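PDB 7CO3: AlgW protein from Pseudomonas aeruginosa, which probably hydrolyses internal peptide bonds of proteins, as a trimeric HtrA-type serine protease that joins a trypsin-like protease domain to a PDZ domain. Local coordinates for residues I245-K248 / S252-I255; N205-G208 / Y212-F215; V53-A58 / V180-G185. The protein carries 1 engineered substitution. One frame throughout, in Å; residues are numbered along the deposited sequence.

How the contacts relate
All three contacts involve the mixed sheet built from strands 180-185 to 256-260 in the protease domain. Along the chain contact 3 comes first, packing 53-58, the first modelled residues, against strand 180-185; contact 2 then closes the loop between strands 193-204 and 215-218, and contact 1 the loop between strands 238-245 and 256-260. Strands 215-218 and 256-260 are paired, so contacts 1 and 2 are neighbours, their centres about 16 Å apart. Contact 3 lies about 20 Å from contact 1 and about 25 Å from contact 2, between centres. Each of them also reaches another subunit, so the sheet's connections and flank take part in building the trimer.

Contact 1 (I245-K248 / S252-I255); sequences IFSK and SQGI
The backbones of 245-248 and 252-255 approach each other near the base of the loop between strands 238-245 and 256-260, with CA of F246 and CA of I255 5.6 Å apart. Here F246 N donates to I255 O at 3.0 Å, and an N-H...O angle of 169° makes this a nearly straight bond. The carbonyl of the same residue, F246, is linked across through water 1, which donates to F246 O at 2.8 Å and accepts from the backbone N of both Q253 and I255, the former at 2.7 Å.

Beyond the water, Q253 does with its side chain what a backbone carbonyl would do in a longer ladder. CG lies anti to the carbonyl carbon (chi1 -66°) and the chain beyond is extended, long enough for OE1 to meet K248 N at 3.0 Å. The donor comes from above the amide's carbonyl plane, 49° out of it. S247 OG sits beside this amide but is bonded to S249 N and G251 O, bracing the loop from inside. S252 OG accepts from G254 N in an ST turn, and G254 takes a positive phi that glycine adopts easily. F246 CB rests on I255 CG2 at 3.9 Å, while the F246 ring leads away to meet F188 of the second subunit, where P187 also packs on I255.

Two direct bonds and a water with three partners thus engage the backbone N of F246, K248, Q253 and I255 and the carbonyl of F246, leaving F246 and I255 to offer apolar surface across the subunit interface.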
ATOM      1  N   ILE B 245      12.149   3.090   4.819  1.00 18.13           N
ATOM      2  CA  ILE B 245      10.796   2.663   5.136  1.00 25.69           C
ATOM      3  C   ILE B 245      10.781   2.006   6.504  1.00 25.41           C
ATOM      4  O   ILE B 245      11.809   1.587   7.033  1.00 33.91           O
ATOM      5  CB  ILE B 245      10.245   1.675   4.090  1.00 22.42           C
ATOM      6  CG1 ILE B 245      10.876   0.279   4.262  1.00 29.31           C
ATOM      7  CG2 ILE B 245      10.450   2.228   2.675  1.00 28.51           C
ATOM      8  CD1 ILE B 245      10.110  -0.866   3.456  1.00 29.09           C
ATOM      9  N   PHE B 246       9.596   1.908   7.065  1.00 26.90           N
ATOM     10  CA  PHE B 246       9.366   1.085   8.240  1.00 35.47           C
ATOM     11  C   PHE B 246       8.428  -0.032   7.809  1.00 27.55           C
ATOM     12  O   PHE B 246       7.348   0.227   7.260  1.00 22.65           O
ATOM     13  CB  PHE B 246       8.776   1.875   9.416  1.00 34.87           C
ATOM     14  CG  PHE B 246       8.844   1.131  10.708  1.00 39.23           C
ATOM     15  CD1 PHE B 246       7.903   0.134  11.017  1.00 36.12           C
ATOM     16  CD2 PHE B 246       9.873   1.376  11.604  1.00 44.78           C
ATOM     17  CE1 PHE B 246       7.988  -0.590  12.211  1.00 35.30           C
ATOM     18  CE2 PHE B 246       9.958   0.662  12.805  1.00 43.19           C
ATOM     19  CZ  PHE B 246       9.024  -0.315  13.104  1.00 44.63           C
ATOM     20  N   SER B 247       8.860  -1.264   8.030  1.00 25.22           N
ATOM     21  CA  SER B 247       8.103  -2.398   7.549  1.00 34.13           C
ATOM     22  C   SER B 247       8.462  -3.623   8.357  1.00 30.76           C
ATOM     23  O   SER B 247       9.616  -3.807   8.739  1.00 25.29           O
ATOM     24  CB  SER B 247       8.401  -2.699   6.075  1.00 27.35           C
ATOM     25  OG  SER B 247       7.819  -3.950   5.744  1.00 29.49           O
ATOM     26  N   LYS B 248       7.465  -4.480   8.559  1.00 24.86           N
ATOM     27  CA  LYS B 248       7.674  -5.799   9.122  1.00 34.67           C
ATOM     28  C   LYS B 248       7.774  -6.883   8.057  1.00 34.56           C
ATOM     29  O   LYS B 248       7.797  -8.061   8.404  1.00 34.86           O
ATOM     30  CB  LYS B 248       6.540  -6.106  10.105  1.00 35.65           C
ATOM     31  CG  LYS B 248       6.310  -4.930  11.062  1.00 42.31           C
ATOM     32  CD  LYS B 248       5.939  -5.357  12.469  1.00 49.39           C
ATOM     33  CE  LYS B 248       6.448  -4.351  13.485  1.00 51.47           C
ATOM     34  NZ  LYS B 248       7.707  -4.797  14.145  1.00 56.94           N
ATOM     35  N   SER B 252       6.950  -2.360   1.057  1.00 19.83           N
ATOM     36  CA  SER B 252       6.145  -1.216   1.476  1.00 18.69           C
ATOM     37  C   SER B 252       4.940  -1.674   2.300  1.00 21.11           C
ATOM     38  O   SER B 252       4.215  -2.616   1.933  1.00 16.61           O
ATOM     39  CB  SER B 252       5.676  -0.420   0.269  1.00 17.12           C
ATOM     40  OG  SER B 252       4.986   0.742   0.737  1.00 20.44           O
ATOM     41  N   GLN B 253       4.741  -0.996   3.427  1.00 16.38           N
ATOM     42  CA  GLN B 253       3.502  -1.049   4.198  1.00 19.68           C
ATOM     43  C   GLN B 253       2.921   0.349   4.371  1.00 17.65           C
ATOM     44  O   GLN B 253       2.160   0.577   5.299  1.00 17.97           O
ATOM     45  CB  GLN B 253       3.741  -1.774   5.530  1.00 22.69           C
ATOM     46  CG  GLN B 253       4.077  -3.268   5.235  1.00 24.64           C
ATOM     47  CD  GLN B 253       4.350  -4.166   6.432  1.00 26.06           C
ATOM     48  OE1 GLN B 253       4.804  -3.716   7.478  1.00 26.56           O
ATOM     49  NE2 GLN B 253       4.050  -5.456   6.273  1.00 30.27           N
ATOM     50  N   GLY B 254       3.267   1.279   3.466  1.00 15.09           N
ATOM     51  CA  GLY B 254       2.738   2.632   3.474  1.00 15.50           C
ATOM     52  C   GLY B 254       3.390   3.591   4.464  1.00 14.02           C
ATOM     53  O   GLY B 254       2.834   4.662   4.703  1.00 16.54           O
ATOM     54  N   ILE B 255       4.525   3.237   5.049  1.00 15.82           N
ATOM     55  CA  ILE B 255       5.251   4.111   5.981  1.00 15.35           C
ATOM     56  C   ILE B 255       6.651   4.317   5.390  1.00 15.22           C
ATOM     57  O   ILE B 255       7.579   3.562   5.663  1.00 18.74           O
ATOM     58  CB  ILE B 255       5.316   3.512   7.394  1.00 15.26           C
ATOM     59  CG1 ILE B 255       3.927   3.095   7.922  1.00 13.89           C
ATOM     60  CG2 ILE B 255       6.068   4.487   8.388  1.00 15.98           C
ATOM     61  CD1 ILE B 255       2.996   4.184   8.085  1.00 14.74           C
TER
HETATM   62  O   HOH W   1       6.333   0.752   4.725  1.00 19.68           O

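Contact 2 (N205-G208 / Y212-F215); sequences NQLG and YEDF
The loop joining antiparallel strands 193-204 and 215-218, in the second half of the trypsin-like domain, is closed from within by E213, whose carboxylate reaches back to the backbone of L207. The glutamate chain runs extended beyond CG (chi2 -173°), which carries the carboxylate across to L207-N210. OE1 accepts from L207 N at 3.0 Å through its syn lone pair, the bond being bent to 132° at the hydrogen. G208 N adds a weak bond to the same OE1 at 3.4 Å. The second oxygen, OE2, is held by L209 N and N210 N of the intervening loop.

This is a backbone nest: Q206, L207 and G208 alternate between positive and negative phi, a sequence of turns that makes successive peptide N-H groups converge on one anion. Glycine takes up the positive phi at 208 easily, whereas Q206 adopts one although it is not a glycine. A glutamate is long enough to deliver a charge into the hollow from the returning chain. Four donors, one of them weak, hold the carboxylate's orientation and would probably favour its ionised form.

Packing contacts lie beside the nest. L207 CD1 makes an apolar contact with the F215 ring, 3.5 Å from its CD2, the two side chains crossing obliquely, and E213 OE2 lies at the edge of that ring, in its plane. Nearer the end of strand 193-204, N205 CB sits 3.5 Å from E213 O. L207 also packs on F257 of strand 256-260 in its own chain and on V190 of the second subunit, whereas N205 meets R339 and Y212 packs on M342 and A346, all three on helix 338-346 of the PDZ domain.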
ATOM      1  N   ASN B 205      12.097  13.322  13.108  1.00 41.89           N
ATOM      2  CA  ASN B 205      13.319  12.936  13.785  1.00 50.19           C
ATOM      3  C   ASN B 205      12.883  11.919  14.822  1.00 51.91           C
ATOM      4  O   ASN B 205      11.688  11.623  14.944  1.00 56.71           O
ATOM      5  CB  ASN B 205      14.015  14.163  14.367  1.00 49.54           C
ATOM      6  CG  ASN B 205      13.027  15.117  15.019  1.00 50.86           C
ATOM      7  OD1 ASN B 205      12.336  14.743  15.961  1.00 58.72           O
ATOM      8  ND2 ASN B 205      12.938  16.345  14.503  1.00 57.19           N
ATOM      9  N   GLN B 206      13.835  11.362  15.553  1.00 56.67           N
ATOM     10  CA  GLN B 206      13.610  10.313  16.546  1.00 54.88           C
ATOM     11  C   GLN B 206      13.399   8.972  15.860  1.00 51.87           C
ATOM     12  O   GLN B 206      13.016   8.006  16.533  1.00 50.78           O
ATOM     13  CB  GLN B 206      12.433  10.594  17.494  1.00 60.58           C
ATOM     14  CG  GLN B 206      12.431  12.012  18.082  1.00 74.40           C
ATOM     15  CD  GLN B 206      11.318  12.261  19.093  1.00103.43           C
ATOM     16  OE1 GLN B 206      10.128  12.141  18.784  1.00116.82           O
ATOM     17  NE2 GLN B 206      11.706  12.625  20.310  1.00112.11           N
ATOM     18  N   LEU B 207      13.650   8.871  14.544  1.00 50.44           N
ATOM     19  CA  LEU B 207      13.593   7.584  13.849  1.00 55.33           C
ATOM     20  C   LEU B 207      14.824   6.747  14.143  1.00 49.38           C
ATOM     21  O   LEU B 207      14.791   5.526  13.984  1.00 43.50           O
ATOM     22  CB  LEU B 207      13.479   7.810  12.343  1.00 53.45           C
ATOM     23  CG  LEU B 207      12.164   8.375  11.821  1.00 44.84           C
ATOM     24  CD1 LEU B 207      12.092   8.147  10.337  1.00 46.09           C
ATOM     25  CD2 LEU B 207      11.032   7.696  12.524  1.00 42.36           C
ATOM     26  N   GLY B 208      15.927   7.384  14.540  1.00 55.41           N
ATOM     27  CA  GLY B 208      17.139   6.633  14.839  1.00 46.18           C
ATOM     28  C   GLY B 208      17.832   6.063  13.621  1.00 46.40           C
ATOM     29  O   GLY B 208      18.515   5.041  13.725  1.00 51.21           O
ATOM     30  N   TYR B 212      21.416  13.514  11.632  1.00 39.36           N
ATOM     31  CA  TYR B 212      20.613  14.699  11.339  1.00 41.17           C
ATOM     32  C   TYR B 212      19.366  14.294  10.549  1.00 42.60           C
ATOM     33  O   TYR B 212      19.436  14.087   9.337  1.00 47.59           O
ATOM     34  CB  TYR B 212      21.445  15.723  10.584  1.00 45.67           C
ATOM     35  CG  TYR B 212      22.759  16.062  11.300  1.00 50.16           C
ATOM     36  CD1 TYR B 212      22.768  16.921  12.396  1.00 44.83           C
ATOM     37  CD2 TYR B 212      23.976  15.539  10.868  1.00 38.29           C
ATOM     38  CE1 TYR B 212      23.958  17.247  13.056  1.00 50.67           C
ATOM     39  CE2 TYR B 212      25.179  15.862  11.516  1.00 48.74           C
ATOM     40  CZ  TYR B 212      25.155  16.718  12.608  1.00 49.40           C
ATOM     41  OH  TYR B 212      26.319  17.041  13.266  1.00 52.26           O
ATOM     42  N   GLU B 213      18.225  14.206  11.238  1.00 51.55           N
ATOM     43  CA  GLU B 213      16.974  13.711  10.675  1.00 44.44           C
ATOM     44  C   GLU B 213      15.937  14.819  10.646  1.00 39.04           C
ATOM     45  O   GLU B 213      15.780  15.557  11.623  1.00 38.25           O
ATOM     46  CB  GLU B 213      16.413  12.563  11.507  1.00 38.45           C
ATOM     47  CG  GLU B 213      17.315  11.392  11.599  1.00 45.84           C
ATOM     48  CD  GLU B 213      16.652  10.218  12.294  1.00 41.98           C
ATOM     49  OE1 GLU B 213      15.791  10.449  13.163  1.00 43.81           O
ATOM     50  OE2 GLU B 213      16.984   9.062  11.955  1.00 45.56           O
ATOM     51  N   ASP B 214      15.196  14.879   9.547  1.00 34.57           N
ATOM     52  CA  ASP B 214      14.066  15.792   9.409  1.00 31.97           C
ATOM     53  C   ASP B 214      13.070  15.222   8.385  1.00 30.26           C
ATOM     54  O   ASP B 214      12.570  15.929   7.516  1.00 24.33           O
ATOM     55  CB  ASP B 214      14.561  17.187   9.012  1.00 34.21           C
ATOM     56  CG  ASP B 214      13.528  18.268   9.263  1.00 44.59           C
ATOM     57  OD1 ASP B 214      12.624  18.032  10.093  1.00 44.62           O
ATOM     58  OD2 ASP B 214      13.637  19.354   8.650  1.00 54.25           O
ATOM     59  N   PHE B 215      12.766  13.930   8.486  1.00 29.93           N
ATOM     60  CA  PHE B 215      12.109  13.219   7.388  1.00 26.26           C
ATOM     61  C   PHE B 215      10.692  13.714   7.123  1.00 20.69           C
ATOM     62  O   PHE B 215       9.928  14.031   8.032  1.00 22.90           O
ATOM     63  CB  PHE B 215      12.064  11.709   7.660  1.00 21.31           C
ATOM     64  CG  PHE B 215      13.393  11.025   7.574  1.00 25.68           C
ATOM     65  CD1 PHE B 215      14.018  10.820   6.342  1.00 22.56           C
ATOM     66  CD2 PHE B 215      14.026  10.566   8.709  1.00 30.27           C
ATOM     67  CE1 PHE B 215      15.260  10.187   6.265  1.00 29.27           C
ATOM     68  CE2 PHE B 215      15.279   9.932   8.627  1.00 31.92           C
ATOM     69  CZ  PHE B 215      15.885   9.749   7.411  1.00 32.20           C
TER

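Contact 3 (V53-A58 / V180-G185); sequences VSYANA and VCLAIG
Next to Y55, whose ring packs on V180, S54 OG has two partners: A56 N donates to it at 3.0 Å in an ST turn, and D179 OD1 of the third subunit is hydrogen-bonded to it as well. Serine suits this place because its short hydroxyl can take a backbone N-H at the start of helix 56-62 and still meet a carboxylate of another chain.

The contact itself is apolar. With chi1 at -55°, Y55 swings its CG away from its own carbonyl carbon, and the ring extends to V180, whose CG1 is 3.7 Å from Y55 CE1 and equally near Y55 OH. V180 CG2 comes within 3.8 Å of Y55 OH, so both methyls of the valine lie against one side of the hydroxyl. L182 packs with both methyls: CD1 lies obliquely by the Y55 ring, and CD2 is 4.0 Å from Y55 CB and the same distance from A58 CB. Alanine, having no more than a methyl, lets the helix settle close to the strand.

Further along, V59 and A62 of helix 56-62 continue the packing onto L182 and I184. Strand 180-185 is hydrogen-bonded between strands 193-204 and 230-233, while Y55 also meets I198 of the third subunit and V53 of the second, so the helix start lies where this sheet and two other subunits converge.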
ATOM      1  N   VAL B  53      -8.569  12.132 -11.400  1.00 59.90           N
ATOM      2  CA  VAL B  53      -7.728  13.223 -11.900  1.00 51.66           C
ATOM      3  C   VAL B  53      -6.535  12.578 -12.604  1.00 41.86           C
ATOM      4  O   VAL B  53      -6.580  11.382 -12.880  1.00 39.13           O
ATOM      5  CB  VAL B  53      -7.325  14.207 -10.745  1.00 54.30           C
ATOM      6  CG1 VAL B  53      -6.267  13.622  -9.816  1.00 41.13           C
ATOM      7  CG2 VAL B  53      -6.898  15.560 -11.288  1.00 55.90           C
ATOM      8  N   SER B  54      -5.493  13.320 -12.982  1.00 42.54           N
ATOM      9  CA  SER B  54      -4.301  12.660 -13.498  1.00 32.08           C
ATOM     10  C   SER B  54      -3.059  13.393 -13.023  1.00 29.22           C
ATOM     11  O   SER B  54      -3.039  14.621 -12.941  1.00 36.12           O
ATOM     12  CB  SER B  54      -4.290  12.578 -15.035  1.00 32.46           C
ATOM     13  OG  SER B  54      -3.079  11.998 -15.515  1.00 25.07           O
ATOM     14  N   TYR B  55      -2.014  12.626 -12.728  1.00 26.48           N
ATOM     15  CA  TYR B  55      -0.701  13.159 -12.412  1.00 25.26           C
ATOM     16  C   TYR B  55       0.266  12.979 -13.574  1.00 24.19           C
ATOM     17  O   TYR B  55       1.470  13.141 -13.401  1.00 24.13           O
ATOM     18  CB  TYR B  55      -0.186  12.519 -11.123  1.00 23.60           C
ATOM     19  CG  TYR B  55      -1.209  12.715 -10.002  1.00 29.62           C
ATOM     20  CD1 TYR B  55      -1.315  13.954  -9.348  1.00 24.34           C
ATOM     21  CD2 TYR B  55      -2.101  11.698  -9.632  1.00 23.16           C
ATOM     22  CE1 TYR B  55      -2.235  14.170  -8.375  1.00 26.58           C
ATOM     23  CE2 TYR B  55      -3.043  11.913  -8.629  1.00 25.93           C
ATOM     24  CZ  TYR B  55      -3.089  13.153  -8.004  1.00 27.83           C
ATOM     25  OH  TYR B  55      -4.003  13.417  -7.033  1.00 29.61           O
ATOM     26  N   ALA B  56      -0.254  12.688 -14.765  1.00 24.25           N
ATOM     27  CA  ALA B  56       0.596  12.417 -15.926  1.00 23.82           C
ATOM     28  C   ALA B  56       1.543  13.584 -16.223  1.00 26.49           C
ATOM     29  O   ALA B  56       2.728  13.371 -16.480  1.00 26.02           O
ATOM     30  CB  ALA B  56      -0.272  12.115 -17.140  1.00 30.40           C
ATOM     31  N   ASN B  57       1.037  14.821 -16.173  1.00 28.71           N
ATOM     32  CA  ASN B  57       1.869  15.991 -16.464  1.00 37.03           C
ATOM     33  C   ASN B  57       2.987  16.130 -15.459  1.00 27.61           C
ATOM     34  O   ASN B  57       4.142  16.353 -15.839  1.00 30.14           O
ATOM     35  CB  ASN B  57       1.007  17.258 -16.508  1.00 41.46           C
ATOM     36  CG  ASN B  57       0.135  17.297 -17.737  1.00 45.10           C
ATOM     37  OD1 ASN B  57      -0.845  18.036 -17.821  1.00 47.92           O
ATOM     38  ND2 ASN B  57       0.496  16.503 -18.708  1.00 45.12           N
ATOM     39  N   ALA B  58       2.682  15.946 -14.172  1.00 29.85           N
ATOM     40  CA  ALA B  58       3.738  15.942 -13.158  1.00 27.82           C
ATOM     41  C   ALA B  58       4.778  14.858 -13.447  1.00 24.66           C
ATOM     42  O   ALA B  58       5.985  15.107 -13.341  1.00 23.74           O
ATOM     43  CB  ALA B  58       3.132  15.786 -11.767  1.00 29.21           C
ATOM     44  N   VAL B 180      -0.839  15.757  -1.918  1.00 19.21           N
ATOM     45  CA  VAL B 180      -0.498  14.573  -2.710  1.00 17.56           C
ATOM     46  C   VAL B 180       0.972  14.616  -3.111  1.00 18.54           C
ATOM     47  O   VAL B 180       1.503  15.677  -3.427  1.00 21.43           O
ATOM     48  CB  VAL B 180      -1.411  14.486  -3.947  1.00 23.47           C
ATOM     49  CG1 VAL B 180      -0.912  13.422  -4.958  1.00 21.39           C
ATOM     50  CG2 VAL B 180      -2.813  14.213  -3.541  1.00 21.81           C
ATOM     51  N   CYS B 181       1.651  13.464  -3.092  1.00 15.43           N
ATOM     52  CA  CYS B 181       3.020  13.400  -3.614  1.00 19.53           C
ATOM     53  C   CYS B 181       3.230  12.122  -4.417  1.00 20.04           C
ATOM     54  O   CYS B 181       2.468  11.148  -4.321  1.00 17.69           O
ATOM     55  CB  CYS B 181       4.083  13.475  -2.500  1.00 15.18           C
ATOM     56  SG  CYS B 181       3.784  12.216  -1.224  1.00 28.36           S
ATOM     57  N   LEU B 182       4.313  12.133  -5.188  1.00 20.77           N
ATOM     58  CA  LEU B 182       4.700  11.045  -6.078  1.00 18.80           C
ATOM     59  C   LEU B 182       6.129  10.611  -5.753  1.00 20.73           C
ATOM     60  O   LEU B 182       7.013  11.457  -5.609  1.00 19.45           O
ATOM     61  CB  LEU B 182       4.614  11.526  -7.531  1.00 18.77           C
ATOM     62  CG  LEU B 182       3.286  11.608  -8.276  1.00 27.95           C
ATOM     63  CD1 LEU B 182       2.183  12.211  -7.484  1.00 33.46           C
ATOM     64  CD2 LEU B 182       3.486  12.443  -9.537  1.00 40.87           C
ATOM     65  N   ALA B 183       6.363   9.291  -5.621  1.00 15.20           N
ATOM     66  CA  ALA B 183       7.691   8.720  -5.476  1.00 19.70           C
ATOM     67  C   ALA B 183       8.129   8.171  -6.839  1.00 19.92           C
ATOM     68  O   ALA B 183       7.327   7.561  -7.551  1.00 17.48           O
ATOM     69  CB  ALA B 183       7.707   7.600  -4.427  1.00 13.95           C
ATOM     70  N   ILE B 184       9.395   8.379  -7.194  1.00 16.33           N
ATOM     71  CA  ILE B 184       9.950   7.967  -8.493  1.00 21.51           C
ATOM     72  C   ILE B 184      11.245   7.233  -8.231  1.00 19.97           C
ATOM     73  O   ILE B 184      12.158   7.788  -7.630  1.00 19.21           O
ATOM     74  CB  ILE B 184      10.178   9.144  -9.466  1.00 20.32           C
ATOM     75  CG1 ILE B 184       8.921   9.988  -9.594  1.00 17.70           C
ATOM     76  CG2 ILE B 184      10.527   8.603 -10.857  1.00 22.53           C
ATOM     77  CD1 ILE B 184       9.044  11.162 -10.530  1.00 21.78           C
ATOM     78  N   GLY B 185      11.306   5.976  -8.643  1.00 17.66           N
ATOM     79  CA  GLY B 185      12.472   5.175  -8.344  1.00 22.44           C
ATOM     80  C   GLY B 185      12.433   3.868  -9.098  1.00 17.13           C
ATOM     81  O   GLY B 185      11.649   3.692 -10.032  1.00 21.68           O
TER